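Local coordinates for protein diacylglycerol lipase (Aspergillus oryzae, PDB 5XK2) that probably hydrolyses the ester bonds of mono- and diacylglycerols as a class 3 lipase of the alpha/beta-hydrolase fold, captured here in a closed conformation, at residues I84-R89 / D129-T134; D17-V22 / N232-D237; E40-S45 / P50-A55. All blocks are in the same frame, centred on the assembly; numbering follows the deposited sequence.

Contact 1 lies in the core, contact 3 is a largely buried contact within the N-terminal region, and contact 2 is partly buried, at a loop near the surface. Contact 1 is wholly apolar and packs helix 118-138 on strand 83-89 of the main sheet. Contact 2 joins helix 14-27 to the loop before strand 240-243 by one lysine-to-carbonyl bond, and contact 3 mixes an apolar pair with a carboxylate-to-backbone bond beside a disulfide. Helix 14-27 connects them: Trp-21 CZ3 packs on Val-85 CG2 of contact 1 at 3.8 Å, and Phe-20 CE1 meets Asp-51 CB of contact 3 at 3.7 Å. Along the chain, contacts 1 and 3 are both nested inside the loop closed by contact 2.

Contact 1: I84-R89 / D129-T134; sequences IVVAFR and DRIIKT
Ile-131 reaches from helix 118-138 to Val-86 and Phe-88 of strand 83-89, a helix-on-sheet packing of the alpha/beta-hydrolase fold. The tight part is this one isoleucine and its two branches. With CG2 anti to the backbone N and CG1 anti to the carbonyl carbon (chi1 -71°), Ile-131 spreads its methyls along the strand. CG2 lies 3.9 Å from Val-86 CG1, and the delta methyl CD1 is 4.0 Å from the same Val-86 CG1. That delta methyl also approaches the far end of the Phe-88 ring obliquely, while the phenylalanine side chain comes from the opposite direction. CG2 thus meets Val-86 alone, whereas CD1 sits between Val-86 CG1 and the Phe-88 ring, and all three residues are buried. Trp-124 of the same helix touches both Phe-88 and Ile-131, and Phe-63 of strand 58-65 also lies on Ile-131. Phe-88 further touches the Gly-x-Ser-x-Gly turn around Ser-153, consistent with the nucleophile elbow of this fold.

The solvent side of the helix is polar: Asp-129, Arg-130 and Lys-133 are exposed, and Lys-133 forms a salt bridge with Glu-137 one turn on. Buried Thr-134 bonds its OG1 to Arg-130 O at 3.0 Å, an oxygen that Thr-134 N reaches from the opposite face of the carbonyl plane. Phe-88 CE1 and CZ are equally near Ile-131 CD1, each at 3.8 Å.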
# COMPACT_ATOMS: atom_id res chain seq x y z
N ILE A 84 -5.66 23.48 -21.88
CA ILE A 84 -4.30 23.09 -21.54
C ILE A 84 -4.44 22.31 -20.26
O ILE A 84 -5.03 22.80 -19.30
CB ILE A 84 -3.37 24.29 -21.33
CG1 ILE A 84 -3.34 25.20 -22.56
CG2 ILE A 84 -1.97 23.80 -20.91
CD1 ILE A 84 -2.93 24.51 -23.84
N VAL A 85 -3.92 21.10 -20.24
CA VAL A 85 -4.12 20.21 -19.11
C VAL A 85 -2.80 19.98 -18.39
O VAL A 85 -1.82 19.57 -19.00
CB VAL A 85 -4.69 18.86 -19.58
CG1 VAL A 85 -4.91 17.95 -18.38
CG2 VAL A 85 -5.98 19.07 -20.35
N VAL A 86 -2.78 20.25 -17.09
CA VAL A 86 -1.64 19.96 -16.23
C VAL A 86 -2.07 18.79 -15.35
O VAL A 86 -2.97 18.94 -14.53
CB VAL A 86 -1.25 21.18 -15.36
CG1 VAL A 86 -0.01 20.86 -14.52
CG2 VAL A 86 -1.02 22.42 -16.24
N ALA A 87 -1.45 17.63 -15.53
CA ALA A 87 -1.93 16.43 -14.86
C ALA A 87 -0.82 15.82 -14.02
O ALA A 87 0.33 15.74 -14.47
CB ALA A 87 -2.44 15.43 -15.89
N PHE A 88 -1.17 15.37 -12.82
CA PHE A 88 -0.18 14.81 -11.89
C PHE A 88 -0.49 13.39 -11.45
O PHE A 88 -1.63 13.07 -11.14
CB PHE A 88 -0.09 15.64 -10.61
CG PHE A 88 0.28 17.06 -10.82
CD1 PHE A 88 1.62 17.46 -10.81
CD2 PHE A 88 -0.71 18.02 -10.96
CE1 PHE A 88 1.95 18.80 -10.96
CE2 PHE A 88 -0.38 19.37 -11.14
CZ PHE A 88 0.96 19.76 -11.13
N ARG A 89 0.58 12.60 -11.34
CA ARG A 89 0.57 11.31 -10.67
C ARG A 89 1.44 11.46 -9.44
O ARG A 89 2.58 11.93 -9.53
CB ARG A 89 1.13 10.20 -11.57
CG ARG A 89 0.86 8.80 -11.04
CD ARG A 89 2.05 7.88 -11.29
NE ARG A 89 3.13 8.26 -10.38
CZ ARG A 89 4.42 8.14 -10.64
NH1 ARG A 89 4.83 7.63 -11.80
NH2 ARG A 89 5.31 8.54 -9.74
N ASP A 129 8.31 25.38 -11.77
CA ASP A 129 8.96 26.29 -12.71
C ASP A 129 8.83 25.82 -14.17
O ASP A 129 8.52 26.62 -15.06
CB ASP A 129 10.43 26.45 -12.34
CG ASP A 129 10.61 27.18 -11.02
OD1 ASP A 129 9.70 27.94 -10.62
OD2 ASP A 129 11.67 27.01 -10.38
N ARG A 130 9.05 24.53 -14.38
CA ARG A 130 8.89 23.90 -15.70
C ARG A 130 7.47 24.03 -16.22
O ARG A 130 7.25 24.31 -17.39
CB ARG A 130 9.23 22.42 -15.63
CG ARG A 130 10.62 22.03 -15.94
CD ARG A 130 10.73 20.57 -15.59
NE ARG A 130 10.81 20.38 -14.14
CZ ARG A 130 11.05 19.21 -13.57
NH1 ARG A 130 11.18 18.13 -14.33
NH2 ARG A 130 11.17 19.12 -12.26
N ILE A 131 6.51 23.82 -15.33
CA ILE A 131 5.11 23.87 -15.73
C ILE A 131 4.67 25.29 -16.09
O ILE A 131 4.02 25.52 -17.10
CB ILE A 131 4.21 23.26 -14.63
CG1 ILE A 131 4.44 21.74 -14.59
CG2 ILE A 131 2.75 23.60 -14.88
CD1 ILE A 131 3.80 21.03 -13.39
N ILE A 132 5.07 26.27 -15.28
CA ILE A 132 4.75 27.65 -15.57
C ILE A 132 5.41 28.11 -16.88
O ILE A 132 4.78 28.79 -17.69
CB ILE A 132 5.17 28.55 -14.41
CG1 ILE A 132 4.24 28.29 -13.22
CG2 ILE A 132 5.14 30.04 -14.81
CD1 ILE A 132 4.64 29.02 -11.97
N LYS A 133 6.66 27.68 -17.08
CA LYS A 133 7.37 27.99 -18.32
C LYS A 133 6.57 27.50 -19.51
O LYS A 133 6.38 28.21 -20.50
CB LYS A 133 8.76 27.36 -18.32
CG LYS A 133 9.56 27.59 -19.62
CD LYS A 133 10.80 26.69 -19.66
CE LYS A 133 11.76 27.06 -20.80
NZ LYS A 133 11.70 26.12 -21.96
N THR A 134 6.07 26.28 -19.38
CA THR A 134 5.30 25.66 -20.45
C THR A 134 3.95 26.35 -20.66
O THR A 134 3.54 26.57 -21.80
CB THR A 134 5.10 24.16 -20.18
OG1 THR A 134 6.38 23.52 -20.10
CG2 THR A 134 4.29 23.51 -21.31

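Contact 2: D17-V22 / N232-D237; sequences DFKFWV and NTTVTD
Lys-19 and Val-235 make the polar link between helix 14-27 and the loop that precedes strand 240-243. Lys-19 NZ donates to Val-235 O at 2.8 Å, lying in the carbonyl plane with a C=O...N angle of 155°. The lysine chain is extended beyond CG, which carries the ammonium group well out from the helix to a backbone oxygen of a segment without regular structure.

The van der Waals approaches are few and come from the end of the same lysine. Only one is carbon to carbon, Lys-19 CE to Val-235 CB at 4.2 Å. Lys-19 NZ stands 3.8 Å from Thr-234 CG2, the side chains of Lys-19 and Thr-234 crossing at about a right angle. Phe-272 touches both Lys-19 and Val-235, so an aromatic residue lies against each partner. Thr-234 is exposed, whereas Val-235 is buried.

Within the helix, a separate polar pair holds the indole of Trp-21: NE1 bonds to Asp-17 OD1 at 2.8 Å with an N-H...O angle of 151°. The acceptor lies near the indole plane, while the nitrogen stands above the carboxylate plane. Asp-17 OD2 has a second partner in the hydroxyl of Tyr-176.

Helix 14-27 packs against the main sheet, Trp-21 touching strands 83-89, 146-152 and 173-178, while Lys-19 reaches to the loop between strands 224-227 and 240-243.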
# COMPACT_ATOMS: atom_id res chain seq x y z
N ASP A 17 -18.90 15.85 -18.09
CA ASP A 17 -17.65 16.58 -17.92
C ASP A 17 -16.76 15.85 -16.90
O ASP A 17 -15.57 15.61 -17.14
CB ASP A 17 -17.94 18.01 -17.46
CG ASP A 17 -16.69 18.87 -17.32
OD1 ASP A 17 -16.15 19.32 -18.36
OD2 ASP A 17 -16.25 19.10 -16.17
N PHE A 18 -17.36 15.48 -15.78
CA PHE A 18 -16.62 14.81 -14.71
C PHE A 18 -16.03 13.47 -15.18
O PHE A 18 -14.93 13.09 -14.77
CB PHE A 18 -17.54 14.55 -13.50
CG PHE A 18 -17.96 15.79 -12.76
CD1 PHE A 18 -17.36 17.02 -12.99
CD2 PHE A 18 -18.99 15.70 -11.82
CE1 PHE A 18 -17.75 18.14 -12.27
CE2 PHE A 18 -19.39 16.82 -11.10
CZ PHE A 18 -18.79 18.04 -11.32
N LYS A 19 -16.79 12.76 -16.01
CA LYS A 19 -16.33 11.48 -16.56
C LYS A 19 -15.22 11.64 -17.59
O LYS A 19 -14.53 10.67 -17.94
CB LYS A 19 -17.51 10.74 -17.20
CG LYS A 19 -18.49 10.20 -16.17
CD LYS A 19 -19.76 9.67 -16.84
CE LYS A 19 -20.69 9.05 -15.80
NZ LYS A 19 -21.91 8.48 -16.45
N PHE A 20 -15.08 12.84 -18.15
CA PHE A 20 -14.02 13.09 -19.11
C PHE A 20 -12.65 13.40 -18.48
O PHE A 20 -11.65 12.75 -18.80
CB PHE A 20 -14.43 14.24 -20.03
CG PHE A 20 -13.38 14.62 -21.03
CD1 PHE A 20 -13.03 13.76 -22.05
CD2 PHE A 20 -12.74 15.86 -20.95
CE1 PHE A 20 -12.07 14.10 -22.99
CE2 PHE A 20 -11.78 16.21 -21.89
CZ PHE A 20 -11.43 15.33 -22.90
N TRP A 21 -12.59 14.36 -17.56
CA TRP A 21 -11.27 14.82 -17.11
C TRP A 21 -10.55 13.74 -16.31
O TRP A 21 -9.31 13.74 -16.26
CB TRP A 21 -11.38 16.13 -16.29
CG TRP A 21 -11.97 17.23 -17.14
CD1 TRP A 21 -13.23 17.71 -17.07
CD2 TRP A 21 -11.33 17.89 -18.24
NE1 TRP A 21 -13.42 18.68 -18.05
CE2 TRP A 21 -12.27 18.79 -18.79
CE3 TRP A 21 -10.06 17.81 -18.82
CZ2 TRP A 21 -11.98 19.62 -19.87
CZ3 TRP A 21 -9.77 18.63 -19.90
CH2 TRP A 21 -10.73 19.52 -20.42
N VAL A 22 -11.30 12.79 -15.74
CA VAL A 22 -10.65 11.72 -14.99
C VAL A 22 -9.76 10.87 -15.92
O VAL A 22 -8.81 10.24 -15.47
CB VAL A 22 -11.69 10.82 -14.26
CG1 VAL A 22 -12.56 10.05 -15.25
CG2 VAL A 22 -11.00 9.90 -13.24
N ASN A 232 -17.02 -0.14 -10.68
CA ASN A 232 -17.09 -0.67 -12.05
C ASN A 232 -18.52 -0.69 -12.56
O ASN A 232 -18.99 -1.67 -13.13
CB ASN A 232 -16.48 -2.07 -12.10
CG ASN A 232 -16.01 -2.47 -13.49
OD1 ASN A 232 -16.02 -1.67 -14.44
ND2 ASN A 232 -15.56 -3.71 -13.62
N THR A 233 -19.22 0.42 -12.32
CA THR A 233 -20.55 0.60 -12.87
C THR A 233 -20.67 2.01 -13.41
O THR A 233 -19.92 2.89 -13.03
CB THR A 233 -21.68 0.37 -11.82
OG1 THR A 233 -21.64 1.40 -10.82
CG2 THR A 233 -21.56 -1.02 -11.18
N THR A 234 -21.66 2.22 -14.26
CA THR A 234 -21.92 3.55 -14.81
C THR A 234 -22.52 4.43 -13.73
O THR A 234 -23.54 4.08 -13.15
CB THR A 234 -22.87 3.48 -16.02
OG1 THR A 234 -22.24 2.74 -17.07
CG2 THR A 234 -23.22 4.89 -16.52
N VAL A 235 -21.89 5.57 -13.46
CA VAL A 235 -22.37 6.50 -12.44
C VAL A 235 -23.47 7.37 -13.03
O VAL A 235 -23.30 7.90 -14.12
CB VAL A 235 -21.20 7.40 -11.92
CG1 VAL A 235 -21.70 8.40 -10.88
CG2 VAL A 235 -20.07 6.53 -11.35
N THR A 236 -24.55 7.55 -12.28
CA THR A 236 -25.69 8.39 -12.68
C THR A 236 -25.75 9.63 -11.79
O THR A 236 -25.05 9.71 -10.79
CB THR A 236 -27.04 7.65 -12.53
OG1 THR A 236 -27.38 7.56 -11.14
CG2 THR A 236 -26.95 6.26 -13.12
N ASP A 237 -26.54 10.63 -12.20
CA ASP A 237 -26.65 11.87 -11.40
C ASP A 237 -27.14 11.59 -9.98
O ASP A 237 -26.76 12.28 -9.03
CB ASP A 237 -27.59 12.86 -12.09
CG ASP A 237 -26.93 13.58 -13.24
OD1 ASP A 237 -25.91 14.26 -13.02
OD2 ASP A 237 -27.44 13.47 -14.38

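Contact 3: E40-S45 / P50-A55; sequences EKLNCS and PDVEAA
Glu-53 of helix 50-55 grips the backbone of Cys-44 through its carboxylate. Cys-44 N donates to Glu-53 OE2 at 2.8 Å along a nearly straight N-H...O path of 166°, meeting the oxygen on its anti side, somewhat out of the carboxylate plane. The same oxygen lies 3.3 Å from Asn-43 CA and 3.4 Å from Asn-43 CB, while the shaft of the glutamate runs past the preceding peptide, its CG 3.6 Å from Leu-42 O. The side chain is extended beyond CG, which lets it span from the helix to the 40-45 segment.

Next to this polar pair sits an apolar one. Val-52 CG1 meets Leu-42 CD1 at 3.7 Å and Leu-42 CB at 3.8 Å. Placed anti to the backbone N (chi1 170°), that valine branch alone provides the close apolar contact to the leucine. Leu-42 also touches Tyr-24 of helix 14-27 and Phe-74 and Ala-76 of strand 71-78, so the buried pair continues into a larger group of side chains.

Further out, Asn-43 bends back on its own segment, ND2 bonding to Lys-41 O at 3.0 Å with the acceptor close to the amide plane. Asn-43 O accepts from the side-chain ND2 of both Asn-32 and Asn-33. The disulfide of Cys-44 with Cys-49 joins the loop to the residue just before helix 50-55, and Cys-44 also touches the half-cystines Cys-30 and Cys-278.

The disulfide and the hydrogen bond both tie Cys-44 to the 49-53 region. The peptide N-H of a buried cysteine is satisfied by a carboxylate oxygen, and that N-H is likely to favour the charged form of Glu-53.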
# COMPACT_ATOMS: atom_id res chain seq x y z
N GLU A 40 4.30 13.89 -28.70
CA GLU A 40 3.71 12.55 -28.62
C GLU A 40 2.25 12.62 -28.17
O GLU A 40 1.90 13.42 -27.28
CB GLU A 40 4.53 11.65 -27.69
CG GLU A 40 6.01 11.56 -28.11
CD GLU A 40 6.82 10.54 -27.32
OE1 GLU A 40 6.23 9.56 -26.84
OE2 GLU A 40 8.04 10.74 -27.19
N LYS A 41 1.40 11.82 -28.80
CA LYS A 41 -0.03 11.77 -28.43
C LYS A 41 -0.20 11.05 -27.10
O LYS A 41 0.43 10.01 -26.87
CB LYS A 41 -0.84 11.03 -29.50
CG LYS A 41 -0.83 11.63 -30.88
CD LYS A 41 -1.40 13.01 -30.87
CE LYS A 41 -2.02 13.36 -32.22
NZ LYS A 41 -0.99 13.53 -33.28
N LEU A 42 -1.01 11.62 -26.20
CA LEU A 42 -1.40 10.89 -25.01
C LEU A 42 -2.09 9.60 -25.42
O LEU A 42 -2.92 9.60 -26.31
CB LEU A 42 -2.35 11.73 -24.15
CG LEU A 42 -1.72 12.88 -23.36
CD1 LEU A 42 -2.84 13.67 -22.71
CD2 LEU A 42 -0.74 12.38 -22.30
N ASN A 43 -1.72 8.50 -24.80
CA ASN A 43 -2.46 7.27 -25.05
C ASN A 43 -2.30 6.32 -23.88
O ASN A 43 -1.28 6.35 -23.18
CB ASN A 43 -2.02 6.62 -26.36
CG ASN A 43 -0.62 6.12 -26.32
OD1 ASN A 43 -0.38 4.93 -26.05
ND2 ASN A 43 0.34 7.00 -26.59
N CYS A 44 -3.32 5.49 -23.66
CA CYS A 44 -3.31 4.60 -22.51
C CYS A 44 -3.42 3.16 -23.00
O CYS A 44 -4.45 2.78 -23.55
CB CYS A 44 -4.48 4.92 -21.57
SG CYS A 44 -4.53 6.72 -21.10
N SER A 45 -2.35 2.40 -22.78
CA SER A 45 -2.23 1.04 -23.26
C SER A 45 -3.36 0.16 -22.80
O SER A 45 -3.77 -0.74 -23.54
CB SER A 45 -0.90 0.43 -22.79
OG SER A 45 0.18 1.12 -23.38
N PRO A 50 -10.08 6.65 -23.65
CA PRO A 50 -10.46 6.71 -25.06
C PRO A 50 -10.85 8.11 -25.53
O PRO A 50 -10.61 8.43 -26.69
CB PRO A 50 -11.67 5.78 -25.14
CG PRO A 50 -12.26 5.80 -23.75
CD PRO A 50 -11.04 5.87 -22.85
N ASP A 51 -11.46 8.92 -24.68
CA ASP A 51 -11.90 10.22 -25.14
C ASP A 51 -10.75 11.23 -25.21
O ASP A 51 -10.79 12.19 -25.99
CB ASP A 51 -13.04 10.71 -24.26
CG ASP A 51 -14.24 9.78 -24.35
OD1 ASP A 51 -14.69 9.50 -25.50
OD2 ASP A 51 -14.69 9.29 -23.30
N VAL A 52 -9.72 11.01 -24.40
CA VAL A 52 -8.48 11.79 -24.53
C VAL A 52 -7.84 11.50 -25.90
O VAL A 52 -7.43 12.41 -26.63
CB VAL A 52 -7.48 11.47 -23.39
CG1 VAL A 52 -6.10 12.10 -23.66
CG2 VAL A 52 -8.05 11.92 -22.03
N GLU A 53 -7.78 10.22 -26.27
CA GLU A 53 -7.18 9.85 -27.54
C GLU A 53 -8.04 10.39 -28.68
O GLU A 53 -7.52 10.89 -29.68
CB GLU A 53 -7.00 8.33 -27.62
CG GLU A 53 -6.09 7.83 -26.52
CD GLU A 53 -5.70 6.38 -26.69
OE1 GLU A 53 -5.83 5.88 -27.83
OE2 GLU A 53 -5.29 5.75 -25.69
N ALA A 54 -9.36 10.35 -28.51
CA ALA A 54 -10.27 10.83 -29.55
C ALA A 54 -10.11 12.33 -29.79
O ALA A 54 -10.33 12.83 -30.89
CB ALA A 54 -11.71 10.52 -29.18
N ALA A 55 -9.72 13.04 -28.73
CA ALA A 55 -9.54 14.48 -28.79
C ALA A 55 -8.19 14.85 -29.41
O ALA A 55 -7.96 16.02 -29.73
CB ALA A 55 -9.67 15.08 -27.39